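Local structure of AtGH3.15 acyl acid amido synthetase (Arabidopsis thaliana, 6E1Q) at residues P3-T8 and L14-D19; E18-N23 and I351-Y356; S324-S329 and Y404-V409; S347-P352 and G414-A419; S299-T304 and C341-V346. The protein conjugates amino acids, chiefly glutamine, to the auxin precursor indole-3-butyric acid and related phenoxyalkanoic acids, activating the acyl acid with ATP. One frame throughout, in Å; residues are numbered along the deposited sequence.

Contact 1 (P3-T8 and L14-D19); sequences PKFDPT and LSLLED
OD1 of D6 is gripped by T8 within the N-terminal loop whose P3 and F5 rest on L16 of helix 10-22. The backbone N of T8, two residues on, donates to D6 OD1 at 3.0 Å, which makes an Asx turn just before that helix. The bond is fairly straight, 158° at the hydrogen, yet it arrives from above the carboxylate plane. T8 OG1 also approaches this oxygen, but its modelled separation is so short that the exact distance is doubtful. Aspartate suits the place, because its short side chain can turn back to its own main chain.

Across the contact the meeting is apolar. CG of L16 lies anti to the backbone N (chi1 -168°), which carries its branched end out toward the loop, where it meets the ring of P3 tip to tip. Both methyls converge on one ring atom: L16 CD2 is 3.6 Å and L16 CD1 3.7 Å from P3 CG. A rigid proline offers a compact patch to a forked leucine. F5 touches L16 more loosely, its CB 4.2 Å from L16 CD2. F5 and L16 also both touch L124 of helix 112-132, which ties this surface loop to the body of the N-terminal domain. Beside the phenylalanine, the carbonyl O of P3 lies in the ring plane at its edge, 3.3 Å from F5 CD1.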
# COMPACT_ATOMS: atom_id res chain seq x y z
N PRO A 3 27.43 4.02 -2.19
CA PRO A 3 28.66 3.98 -2.99
C PRO A 3 28.42 3.49 -4.41
O PRO A 3 27.40 2.90 -4.74
CB PRO A 3 29.55 2.99 -2.22
CG PRO A 3 28.60 2.12 -1.48
CD PRO A 3 27.36 2.94 -1.20
N LYS A 4 29.41 3.77 -5.26
CA LYS A 4 29.39 3.26 -6.62
C LYS A 4 29.44 1.74 -6.61
O LYS A 4 30.23 1.14 -5.88
CB LYS A 4 30.57 3.83 -7.41
CG LYS A 4 30.91 5.26 -7.03
CD LYS A 4 32.40 5.41 -6.72
CE LYS A 4 32.82 6.87 -6.76
NZ LYS A 4 34.15 7.07 -6.10
N PHE A 5 28.59 1.11 -7.41
CA PHE A 5 28.57 -0.34 -7.48
C PHE A 5 28.07 -0.79 -8.84
O PHE A 5 27.36 -0.06 -9.55
CB PHE A 5 27.70 -0.94 -6.36
CG PHE A 5 26.24 -0.70 -6.54
CD1 PHE A 5 25.66 0.49 -6.12
CD2 PHE A 5 25.44 -1.66 -7.13
CE1 PHE A 5 24.30 0.72 -6.29
CE2 PHE A 5 24.07 -1.44 -7.31
CZ PHE A 5 23.50 -0.24 -6.88
N ASP A 6 28.43 -2.02 -9.19
CA ASP A 6 28.04 -2.63 -10.45
C ASP A 6 26.76 -3.42 -10.24
O ASP A 6 26.80 -4.50 -9.63
CB ASP A 6 29.16 -3.54 -10.95
CG ASP A 6 28.86 -4.20 -12.28
OD1 ASP A 6 27.79 -3.92 -12.87
OD2 ASP A 6 29.70 -5.00 -12.73
N PRO A 7 25.61 -2.95 -10.74
CA PRO A 7 24.35 -3.68 -10.53
C PRO A 7 24.29 -5.01 -11.26
O PRO A 7 23.34 -5.77 -11.01
CB PRO A 7 23.29 -2.72 -11.06
CG PRO A 7 24.01 -1.88 -12.06
CD PRO A 7 25.39 -1.69 -11.48
N THR A 8 25.24 -5.32 -12.14
CA THR A 8 25.27 -6.63 -12.75
C THR A 8 26.07 -7.62 -11.93
O THR A 8 26.05 -8.82 -12.24
CB THR A 8 25.87 -6.55 -14.17
OG1 THR A 8 27.18 -5.97 -14.11
CG2 THR A 8 25.00 -5.66 -15.03
N LEU A 14 25.26 -8.02 -2.97
CA LEU A 14 24.93 -8.65 -1.70
C LEU A 14 25.97 -8.30 -0.63
O LEU A 14 25.63 -8.14 0.54
CB LEU A 14 24.84 -10.17 -1.87
CG LEU A 14 23.82 -10.69 -2.88
CD1 LEU A 14 24.03 -12.17 -3.12
CD2 LEU A 14 22.41 -10.41 -2.39
N SER A 15 27.24 -8.20 -1.03
CA SER A 15 28.26 -7.80 -0.07
C SER A 15 28.05 -6.36 0.40
O SER A 15 28.30 -6.05 1.56
CB SER A 15 29.65 -7.97 -0.68
OG SER A 15 30.61 -7.30 0.10
N LEU A 16 27.57 -5.48 -0.48
CA LEU A 16 27.29 -4.12 -0.06
C LEU A 16 26.10 -4.06 0.91
O LEU A 16 26.10 -3.27 1.87
CB LEU A 16 27.01 -3.24 -1.28
CG LEU A 16 27.00 -1.75 -0.98
CD1 LEU A 16 28.31 -1.36 -0.29
CD2 LEU A 16 26.79 -0.93 -2.25
N LEU A 17 25.07 -4.87 0.66
CA LEU A 17 23.95 -4.92 1.59
C LEU A 17 24.40 -5.38 2.98
O LEU A 17 23.88 -4.92 4.00
CB LEU A 17 22.85 -5.84 1.06
CG LEU A 17 22.10 -5.44 -0.21
CD1 LEU A 17 21.20 -6.57 -0.68
CD2 LEU A 17 21.28 -4.16 0.02
N GLU A 18 25.38 -6.29 3.04
CA GLU A 18 25.92 -6.68 4.33
C GLU A 18 26.62 -5.51 5.00
O GLU A 18 26.37 -5.21 6.17
CB GLU A 18 26.86 -7.89 4.19
CG GLU A 18 26.16 -9.17 3.69
CD GLU A 18 24.90 -9.55 4.50
OE1 GLU A 18 25.02 -9.90 5.70
OE2 GLU A 18 23.78 -9.54 3.93
N ASP A 19 27.50 -4.80 4.27
CA ASP A 19 28.12 -3.59 4.79
C ASP A 19 27.09 -2.61 5.33
O ASP A 19 27.23 -2.10 6.45
CB ASP A 19 28.95 -2.90 3.70
CG ASP A 19 30.10 -3.75 3.19
OD1 ASP A 19 30.37 -4.81 3.79
OD2 ASP A 19 30.71 -3.35 2.17

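Contact 2 (E18-N23 and I351-Y356); sequences EDLTTN and IPCMGY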
# COMPACT_ATOMS: atom_id res chain seq x y z
N GLU A 18 25.38 -6.29 3.04
CA GLU A 18 25.92 -6.68 4.33
C GLU A 18 26.62 -5.51 5.00
O GLU A 18 26.37 -5.21 6.17
CB GLU A 18 26.86 -7.89 4.19
CG GLU A 18 26.16 -9.17 3.69
CD GLU A 18 24.90 -9.55 4.50
OE1 GLU A 18 25.02 -9.90 5.70
OE2 GLU A 18 23.78 -9.54 3.93
N ASP A 19 27.50 -4.80 4.27
CA ASP A 19 28.12 -3.59 4.79
C ASP A 19 27.09 -2.61 5.33
O ASP A 19 27.23 -2.10 6.45
CB ASP A 19 28.95 -2.90 3.70
CG ASP A 19 30.10 -3.75 3.19
OD1 ASP A 19 30.37 -4.81 3.79
OD2 ASP A 19 30.71 -3.35 2.17
N LEU A 20 26.04 -2.33 4.54
CA LEU A 20 25.05 -1.32 4.90
C LEU A 20 24.31 -1.67 6.18
O LEU A 20 23.93 -0.77 6.93
CB LEU A 20 24.04 -1.13 3.77
CG LEU A 20 24.57 -0.46 2.50
CD1 LEU A 20 23.52 -0.48 1.38
CD2 LEU A 20 25.01 0.97 2.78
N THR A 21 24.08 -2.95 6.44
CA THR A 21 23.36 -3.36 7.65
C THR A 21 24.30 -3.70 8.80
O THR A 21 23.83 -4.09 9.88
CB THR A 21 22.46 -4.55 7.33
OG1 THR A 21 23.24 -5.59 6.72
CG2 THR A 21 21.36 -4.12 6.36
N THR A 22 25.61 -3.56 8.61
CA THR A 22 26.59 -3.81 9.67
C THR A 22 27.11 -2.51 10.29
O THR A 22 27.18 -2.39 11.51
CB THR A 22 27.76 -4.64 9.12
OG1 THR A 22 27.26 -5.92 8.69
CG2 THR A 22 28.88 -4.85 10.18
N ASN A 23 27.44 -1.53 9.46
CA ASN A 23 27.99 -0.26 9.94
C ASN A 23 26.89 0.78 10.16
O ASN A 23 26.98 1.92 9.70
CB ASN A 23 29.04 0.24 8.97
CG ASN A 23 30.09 -0.80 8.71
OD1 ASN A 23 30.68 -1.32 9.65
ND2 ASN A 23 30.32 -1.13 7.44
N ILE A 351 17.22 0.63 6.16
CA ILE A 351 18.45 0.76 5.39
C ILE A 351 19.11 2.09 5.76
O ILE A 351 18.57 3.15 5.39
CB ILE A 351 18.19 0.65 3.88
CG1 ILE A 351 17.60 -0.73 3.59
CG2 ILE A 351 19.48 0.83 3.10
CD1 ILE A 351 18.53 -1.91 4.02
N PRO A 352 20.27 2.08 6.43
CA PRO A 352 20.78 3.29 7.08
C PRO A 352 21.20 4.42 6.14
O PRO A 352 21.42 5.54 6.62
CB PRO A 352 22.03 2.79 7.83
CG PRO A 352 21.89 1.34 7.90
CD PRO A 352 21.06 0.89 6.76
N CYS A 353 21.41 4.16 4.86
CA CYS A 353 21.88 5.24 4.01
C CYS A 353 20.75 6.04 3.39
O CYS A 353 21.02 7.05 2.73
CB CYS A 353 22.79 4.70 2.91
SG CYS A 353 21.95 3.55 1.86
N MET A 354 19.49 5.63 3.58
CA MET A 354 18.36 6.27 2.91
C MET A 354 17.84 7.50 3.63
O MET A 354 16.98 8.20 3.10
CB MET A 354 17.22 5.26 2.73
CG MET A 354 17.66 4.00 2.00
SD MET A 354 18.41 4.38 0.38
CE MET A 354 16.96 5.01 -0.47
N GLY A 355 18.36 7.79 4.81
CA GLY A 355 17.90 8.90 5.62
C GLY A 355 18.36 8.70 7.04
O GLY A 355 18.93 7.68 7.39
N TYR A 356 18.14 9.73 7.86
CA TYR A 356 18.41 9.64 9.30
C TYR A 356 17.10 9.32 10.00
O TYR A 356 16.12 10.07 9.88
CB TYR A 356 19.01 10.94 9.85
CG TYR A 356 19.43 10.83 11.31
CD1 TYR A 356 20.59 10.15 11.66
CD2 TYR A 356 18.66 11.38 12.32
CE1 TYR A 356 20.98 10.04 12.99
CE2 TYR A 356 19.03 11.26 13.66
CZ TYR A 356 20.20 10.59 13.98
OH TYR A 356 20.60 10.47 15.30
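This is buried packing, in which the last turn of helix 10-22 rests on the bend that follows strand 348-350, so that the N-terminal part of the chain meets the central domain. Its closest approach is between L20 and P352. The carbonyl O of L20 looks onto the proline ring, 3.1 Å from P352 CG and 3.3 Å from P352 CD. Proline suits the bend as well: its fixed phi fits the second position of a type I turn from I351 to M354, which M354 N closes on I351 O.

Beside the ring the contact is oily. With CG anti to the carbonyl carbon (chi1 -70°), the L20 side chain reaches the thiol of C353, and L20 CD2 lies 4.1 Å from C353 SG. On the other flank T21 CG2 comes to 4.3 Å from I351 CD1, a looser touch between two methyls.

Bonds within the helical segment hold this stretch in shape. T22 OG1 donates to E18 O at 2.8 Å from above the carbonyl plane, and D19 O takes both T22 N and N23 N. Threonine suits this turn because its hydroxyl can fold back on the main chain; that of T21 is bonded to L17 O and to N417.

Around the contact, V24 and I27 of helix 24-38 pack on P352, L124 and F121 of helix 112-132 touch L20 and I351 respectively, and I351 also lies on V335 of strand 332-335.

Contact 3 (S324-S329 and Y404-V409); sequences SFYGSS and YRVGDV. With CFA ((2,4-dichlorophenoxy)acetic acid), chain D.
Y326 and D408 approach each other from opposite directions, and the phenol meets the carboxylate at its ring edge, with the two planes turned 52° apart. Y326 OH donates to D408 OD2 at 2.6 Å, using the anti lone pair, the one away from the other oxygen. A chi1 of 172° extends the Y326 ring from its backbone across toward strand 404-416; a tyrosine has both the reach and the hydroxyl needed. The second carboxylate oxygen, D408 OD1, makes a salt bridge with R427, so the group is held from two ends. V406 adds a methyl, with CG1 4.1 Å from Y326 OH. Between V406 and D408, G407 takes backbone angles at which any CB would jam against the preceding carbonyl.

The neighbouring F325 points into the acyl-acid pocket, where (2,4-dichlorophenoxy)acetic acid is bound. S324 CB lies 3.5 Å above one face of its ring, toward the rim; into the opposite face turns an edge of the dichlorophenyl ring, led by C6', 3.6 Å above the centre. The nearest single pair is F325 CE2 and C6' of the ligand, 3.7 Å apart. With an alanine here, the ligand's C5'-C6' edge is likely to lose the aromatic face it packs on, opening a gap between it and S324. G327 suits its place for the contrary reason: a CB there would be crowded by the ligand's carboxylate O1.

Acyl-acid contacts from F325 next to ATP-binding Y326 and G327, linked to ATP-binding D408, form an active site consistent with the ANL adenylating enzymes.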
# COMPACT_ATOMS: atom_id res chain seq x y z
N SER A 324 8.36 -6.75 -0.47
CA SER A 324 9.80 -6.55 -0.39
C SER A 324 10.20 -5.20 0.18
O SER A 324 11.35 -5.05 0.61
CB SER A 324 10.41 -6.67 -1.79
OG SER A 324 10.26 -7.98 -2.27
N PHE A 325 9.30 -4.21 0.16
CA PHE A 325 9.70 -2.82 0.37
C PHE A 325 8.83 -2.14 1.40
O PHE A 325 7.61 -2.29 1.39
CB PHE A 325 9.63 -2.02 -0.93
CG PHE A 325 10.20 -2.73 -2.13
CD1 PHE A 325 11.57 -2.69 -2.39
CD2 PHE A 325 9.37 -3.40 -3.02
CE1 PHE A 325 12.10 -3.33 -3.50
CE2 PHE A 325 9.90 -4.04 -4.14
CZ PHE A 325 11.27 -4.00 -4.37
N TYR A 326 9.47 -1.36 2.27
CA TYR A 326 8.77 -0.49 3.21
C TYR A 326 9.23 0.94 2.94
O TYR A 326 10.40 1.27 3.16
CB TYR A 326 9.01 -0.89 4.67
CG TYR A 326 8.42 0.13 5.62
CD1 TYR A 326 7.05 0.41 5.59
CD2 TYR A 326 9.21 0.84 6.49
CE1 TYR A 326 6.50 1.37 6.42
CE2 TYR A 326 8.67 1.80 7.33
CZ TYR A 326 7.32 2.06 7.30
OH TYR A 326 6.80 3.03 8.14
N GLY A 327 8.31 1.77 2.47
CA GLY A 327 8.64 3.13 2.08
C GLY A 327 7.41 4.01 2.00
O GLY A 327 6.28 3.57 2.20
N SER A 328 7.65 5.28 1.71
CA SER A 328 6.59 6.27 1.61
C SER A 328 7.09 7.35 0.68
O SER A 328 8.27 7.38 0.32
CB SER A 328 6.20 6.84 2.97
OG SER A 328 7.29 7.56 3.53
N SER A 329 6.18 8.25 0.28
CA SER A 329 6.61 9.39 -0.53
C SER A 329 7.76 10.11 0.14
O SER A 329 8.71 10.53 -0.52
CB SER A 329 5.44 10.36 -0.76
OG SER A 329 4.46 9.75 -1.58
N TYR A 404 10.58 14.24 10.90
CA TYR A 404 9.22 14.32 10.40
C TYR A 404 8.51 13.01 10.73
O TYR A 404 9.04 11.92 10.47
CB TYR A 404 9.25 14.59 8.89
CG TYR A 404 7.93 14.43 8.15
CD1 TYR A 404 7.50 13.16 7.73
CD2 TYR A 404 7.15 15.54 7.83
CE1 TYR A 404 6.31 13.01 7.02
CE2 TYR A 404 5.95 15.39 7.13
CZ TYR A 404 5.54 14.13 6.72
OH TYR A 404 4.36 13.96 6.01
N ARG A 405 7.33 13.13 11.29
CA ARG A 405 6.58 11.97 11.74
C ARG A 405 5.85 11.35 10.57
O ARG A 405 5.06 12.01 9.89
CB ARG A 405 5.61 12.37 12.85
CG ARG A 405 6.32 12.58 14.18
CD ARG A 405 5.38 13.23 15.19
NE ARG A 405 4.32 12.31 15.56
CZ ARG A 405 3.26 12.66 16.28
NH1 ARG A 405 3.13 13.91 16.70
NH2 ARG A 405 2.33 11.75 16.58
N VAL A 406 6.11 10.06 10.35
CA VAL A 406 5.64 9.36 9.17
C VAL A 406 4.21 8.85 9.34
O VAL A 406 3.50 8.67 8.35
CB VAL A 406 6.67 8.26 8.87
CG1 VAL A 406 6.06 7.09 8.17
CG2 VAL A 406 7.82 8.85 8.06
N GLY A 407 3.76 8.67 10.57
CA GLY A 407 2.38 8.28 10.82
C GLY A 407 2.11 6.79 10.79
O GLY A 407 0.95 6.39 10.85
N ASP A 408 3.15 5.97 10.65
CA ASP A 408 3.04 4.53 10.82
C ASP A 408 3.51 4.15 12.22
O ASP A 408 4.26 4.88 12.86
CB ASP A 408 3.90 3.76 9.81
CG ASP A 408 3.50 4.03 8.38
OD1 ASP A 408 2.31 4.28 8.11
OD2 ASP A 408 4.41 3.98 7.52
N VAL A 409 3.05 2.99 12.68
CA VAL A 409 3.52 2.36 13.91
C VAL A 409 4.17 1.04 13.53
O VAL A 409 3.55 0.21 12.84
CB VAL A 409 2.39 2.16 14.93
CG1 VAL A 409 2.88 1.32 16.14
CG2 VAL A 409 1.84 3.52 15.38
C1 CFA D . 8.18 1.73 -2.38
C2 CFA D . 7.88 1.08 -3.74
C1' CFA D . 9.09 0.41 -5.70
C2' CFA D . 8.38 0.79 -6.83
C3' CFA D . 8.46 0.02 -7.99
C4' CFA D . 9.25 -1.12 -8.01
C5' CFA D . 9.96 -1.49 -6.89
CL3 CFA D . 7.36 2.26 -6.82
C6' CFA D . 9.88 -0.73 -5.74
O1 CFA D . 9.31 1.56 -1.86
O2 CFA D . 7.32 2.42 -1.78
O1' CFA D . 9.05 1.16 -4.52
CL4 CFA D . 9.36 -2.12 -9.49

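Contact 4 (S347-P352 and G414-A419); sequences SYTIIP and GFYNNA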
# COMPACT_ATOMS: atom_id res chain seq x y z
N SER A 347 8.93 -8.78 7.95
CA SER A 347 9.63 -7.75 8.71
C SER A 347 10.57 -6.99 7.79
O SER A 347 11.21 -7.58 6.92
CB SER A 347 10.43 -8.34 9.87
OG SER A 347 9.69 -8.33 11.07
N TYR A 348 10.69 -5.68 8.01
CA TYR A 348 11.48 -4.80 7.15
C TYR A 348 12.70 -4.29 7.90
O TYR A 348 12.58 -3.72 8.99
CB TYR A 348 10.64 -3.63 6.66
CG TYR A 348 9.41 -4.04 5.89
CD1 TYR A 348 9.50 -4.50 4.58
CD2 TYR A 348 8.14 -3.91 6.45
CE1 TYR A 348 8.36 -4.85 3.84
CE2 TYR A 348 6.99 -4.26 5.74
CZ TYR A 348 7.10 -4.73 4.44
OH TYR A 348 5.96 -5.07 3.73
N THR A 349 13.87 -4.49 7.32
CA THR A 349 15.12 -3.99 7.87
C THR A 349 15.32 -2.57 7.37
O THR A 349 15.28 -2.32 6.17
CB THR A 349 16.27 -4.88 7.41
OG1 THR A 349 16.03 -6.23 7.84
CG2 THR A 349 17.59 -4.38 7.98
N ILE A 350 15.55 -1.63 8.29
CA ILE A 350 15.79 -0.24 7.92
C ILE A 350 17.15 -0.11 7.26
O ILE A 350 18.14 -0.70 7.72
CB ILE A 350 15.67 0.68 9.15
CG1 ILE A 350 14.27 0.57 9.76
CG2 ILE A 350 15.96 2.11 8.79
CD1 ILE A 350 13.15 0.93 8.80
N ILE A 351 17.22 0.63 6.16
CA ILE A 351 18.45 0.76 5.39
C ILE A 351 19.11 2.09 5.76
O ILE A 351 18.57 3.15 5.39
CB ILE A 351 18.19 0.65 3.88
CG1 ILE A 351 17.60 -0.73 3.59
CG2 ILE A 351 19.48 0.83 3.10
CD1 ILE A 351 18.53 -1.91 4.02
N PRO A 352 20.27 2.08 6.43
CA PRO A 352 20.78 3.29 7.08
C PRO A 352 21.20 4.42 6.14
O PRO A 352 21.42 5.54 6.62
CB PRO A 352 22.03 2.79 7.83
CG PRO A 352 21.89 1.34 7.90
CD PRO A 352 21.06 0.89 6.76
N GLY A 414 13.73 -7.52 15.81
CA GLY A 414 15.04 -8.15 15.82
C GLY A 414 16.04 -7.32 15.04
O GLY A 414 15.81 -6.15 14.74
N PHE A 415 17.16 -7.96 14.71
CA PHE A 415 18.28 -7.32 14.05
C PHE A 415 18.76 -8.17 12.88
O PHE A 415 18.95 -9.38 13.04
CB PHE A 415 19.44 -7.11 15.03
CG PHE A 415 19.09 -6.27 16.23
CD1 PHE A 415 18.96 -4.89 16.10
CD2 PHE A 415 18.91 -6.85 17.47
CE1 PHE A 415 18.65 -4.10 17.20
CE2 PHE A 415 18.61 -6.07 18.58
CZ PHE A 415 18.48 -4.69 18.44
N TYR A 416 18.92 -7.55 11.71
CA TYR A 416 19.64 -8.14 10.59
C TYR A 416 21.04 -7.55 10.63
O TYR A 416 21.21 -6.34 10.40
CB TYR A 416 18.94 -7.85 9.25
CG TYR A 416 19.61 -8.56 8.09
CD1 TYR A 416 19.24 -9.85 7.73
CD2 TYR A 416 20.64 -7.95 7.38
CE1 TYR A 416 19.87 -10.51 6.68
CE2 TYR A 416 21.28 -8.60 6.32
CZ TYR A 416 20.89 -9.88 5.98
OH TYR A 416 21.52 -10.54 4.95
N ASN A 417 22.03 -8.38 10.96
CA ASN A 417 23.33 -7.87 11.41
C ASN A 417 23.12 -6.84 12.52
O ASN A 417 22.59 -7.17 13.58
CB ASN A 417 24.12 -7.31 10.23
CG ASN A 417 24.46 -8.38 9.21
OD1 ASN A 417 24.85 -9.49 9.58
ND2 ASN A 417 24.27 -8.08 7.93
N ASN A 418 23.52 -5.58 12.31
CA ASN A 418 23.25 -4.53 13.29
C ASN A 418 22.06 -3.65 12.94
O ASN A 418 21.82 -2.66 13.63
CB ASN A 418 24.49 -3.65 13.50
CG ASN A 418 25.64 -4.42 14.12
OD1 ASN A 418 25.44 -5.25 15.01
ND2 ASN A 418 26.86 -4.13 13.68
N ALA A 419 21.33 -3.95 11.88
CA ALA A 419 20.22 -3.10 11.48
C ALA A 419 18.92 -3.65 12.06
O ALA A 419 18.54 -4.79 11.73
CB ALA A 419 20.14 -3.01 9.96
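The ring of Y416 is stacked on that of F337 and touched by T21, while T349 OG1 stands oblique to it. At the far edge the phenol Y416 OH is bonded to E18 OE2. T349 and Y416 cross at about a right angle, so the threonine meets the base of the tyrosine: T349 OG1 is 3.6 Å and T349 CG2 3.9 Å from Y416 CB. The extended side chain of Y416 (chi1 -175°) swings its ring away from strand 348-350 toward helix 10-22.

The tighter touch is between methyls. T349 CG2 lies 3.5 Å from A419 CB, and the carbonyl O of I350 is 3.8 Å from that same A419 CB. A short side chain suits the place of A419, since these two neighbours already lie close to its methyl.

Y416 and A419 close a beta hairpin with a two-residue loop, N417-N418, which joins strands 404-416 and 419-427. Y416 N bonds to A419 O and A419 N to Y416 O, each at 2.8 Å, around a type II' turn. N417 takes the position with positive phi, 50°, which asparagine tolerates better than most residues with a side chain. Strand 348-350 runs antiparallel beside 419-427, with a backbone bond between I350 and P420.

The amides of the loop pin it to the N-terminal helix: N417 ND2 reaches E18 OE1, and N418 ND2 reaches T22 O.

Contact 5 (S299-T304 and C341-V346); sequences SIITGT and CKPSDV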
# COMPACT_ATOMS: atom_id res chain seq x y z
N SER A 299 3.30 -7.20 -3.72
CA SER A 299 2.42 -6.09 -3.35
C SER A 299 2.46 -5.91 -1.84
O SER A 299 2.96 -6.76 -1.11
CB SER A 299 0.97 -6.35 -3.79
OG SER A 299 0.40 -7.38 -2.99
N ILE A 300 1.88 -4.80 -1.39
CA ILE A 300 1.73 -4.58 0.05
C ILE A 300 0.67 -5.55 0.58
O ILE A 300 -0.47 -5.57 0.09
CB ILE A 300 1.39 -3.12 0.34
CG1 ILE A 300 2.58 -2.25 -0.05
CG2 ILE A 300 1.04 -2.94 1.82
CD1 ILE A 300 2.25 -0.77 -0.09
N ILE A 301 1.05 -6.36 1.57
CA ILE A 301 0.18 -7.34 2.19
C ILE A 301 0.12 -7.17 3.70
O ILE A 301 -0.35 -8.07 4.40
CB ILE A 301 0.60 -8.78 1.84
CG1 ILE A 301 2.05 -9.03 2.30
CG2 ILE A 301 0.38 -9.06 0.36
CD1 ILE A 301 2.68 -10.31 1.74
N THR A 302 0.62 -6.07 4.23
CA THR A 302 0.63 -5.80 5.66
C THR A 302 -0.46 -4.79 6.03
O THR A 302 -1.02 -4.11 5.18
CB THR A 302 2.01 -5.28 6.08
OG1 THR A 302 2.29 -4.07 5.36
CG2 THR A 302 3.10 -6.32 5.77
N GLY A 303 -0.73 -4.70 7.32
CA GLY A 303 -1.69 -3.72 7.80
C GLY A 303 -3.09 -4.06 7.30
O GLY A 303 -3.52 -5.21 7.33
N THR A 304 -3.79 -3.04 6.80
CA THR A 304 -5.14 -3.25 6.26
C THR A 304 -5.13 -4.27 5.13
O THR A 304 -6.10 -5.01 4.96
CB THR A 304 -5.73 -1.92 5.78
OG1 THR A 304 -7.13 -2.09 5.47
CG2 THR A 304 -4.97 -1.37 4.55
N CYS A 341 9.29 -15.38 3.13
CA CYS A 341 8.65 -15.66 4.41
C CYS A 341 7.13 -15.76 4.25
O CYS A 341 6.55 -15.34 3.25
CB CYS A 341 8.96 -14.56 5.42
SG CYS A 341 8.27 -12.93 4.95
N LYS A 342 6.49 -16.31 5.28
CA LYS A 342 5.04 -16.27 5.39
C LYS A 342 4.57 -14.82 5.38
O LYS A 342 5.18 -13.97 6.04
CB LYS A 342 4.58 -16.92 6.70
CG LYS A 342 4.11 -18.35 6.59
CD LYS A 342 3.31 -18.75 7.83
CE LYS A 342 1.82 -18.76 7.54
NZ LYS A 342 1.48 -19.70 6.44
N PRO A 343 3.49 -14.51 4.66
CA PRO A 343 3.00 -13.12 4.62
C PRO A 343 2.74 -12.54 6.00
O PRO A 343 2.93 -11.34 6.20
CB PRO A 343 1.71 -13.22 3.80
CG PRO A 343 1.96 -14.38 2.89
CD PRO A 343 2.76 -15.37 3.70
N SER A 344 2.34 -13.38 6.95
CA SER A 344 2.14 -12.90 8.31
C SER A 344 3.45 -12.63 9.05
O SER A 344 3.40 -12.04 10.13
CB SER A 344 1.32 -13.92 9.11
OG SER A 344 2.14 -15.00 9.52
N ASP A 345 4.60 -13.04 8.51
CA ASP A 345 5.88 -12.86 9.20
C ASP A 345 6.77 -11.81 8.54
O ASP A 345 7.99 -11.80 8.78
CB ASP A 345 6.63 -14.19 9.28
CG ASP A 345 5.80 -15.29 9.92
OD1 ASP A 345 4.93 -14.98 10.76
OD2 ASP A 345 6.04 -16.46 9.57
N VAL A 346 6.20 -10.94 7.71
CA VAL A 346 6.99 -9.93 7.02
C VAL A 346 7.61 -8.96 8.03
O VAL A 346 6.91 -8.38 8.86
CB VAL A 346 6.12 -9.19 5.99
CG1 VAL A 346 6.83 -7.93 5.53
CG2 VAL A 346 5.79 -10.11 4.81
O HOH W 1 0.95 -9.42 6.74
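I301 and P343 make the tight part of this contact, their side chains crossing obliquely with I301 CD1 3.7 Å from P343 CB. CG1 of I301 sits between the backbone N and the carbonyl carbon (chi1 59°), an unusual setting for isoleucine that here directs the long branch at the proline. The same methyl, I301 CD1, reaches V346 CG2 more loosely, at 4.4 Å. Next to it T302 and V346 cross at about a right angle, with T302 CG2 4.1 Å from V346 CG1. Branched side chains suit this short hydrophobic patch, because each can offer a methyl while its backbone stays in a loop.

The other part is wet. A water donates to I301 O at 3.0 Å and to P343 O at 2.8 Å, bridging two carbonyls that could not bond to one another. Beyond it the loop is held by local bonds: D345 N donates to K342 O, closing a short 3-10 turn in which P343 is at home, and S344 OG meets D345 OD1 from above the carboxylate plane. S344 and D345, both small and polar, fit this exposed bend.

T302 belongs to the ATP site, and Y348 of strand 348-350 touches both it and V346. A220 of helix 220-243 packs on I301, and I309 and E313 of helix 309-316 rest on P343.

Contacts 1, 2 and 4 cluster on one side of the chain. Contacts 1 and 2 both use helix 10-22, and their centres are about 12 Å apart; contact 4 shares I351 and P352 with contact 2, with about 8 Å between their centres. E18 joins this helix to the hairpin of contact 4. Contact 3 shares strand 404-416 with contact 4, and Y348 of contact 4 packs against Y326 of contact 3. The centres of contacts 3 and 5 are about 15 Å apart. Contact 1 closes first along the chain, and contact 5 is nested in the long loop that contact 2 closes. Contacts 2 and 4 fasten the N-terminal helix to the central domain, while contacts 3 and 5 hold residues of the acyl-acid and ATP sites.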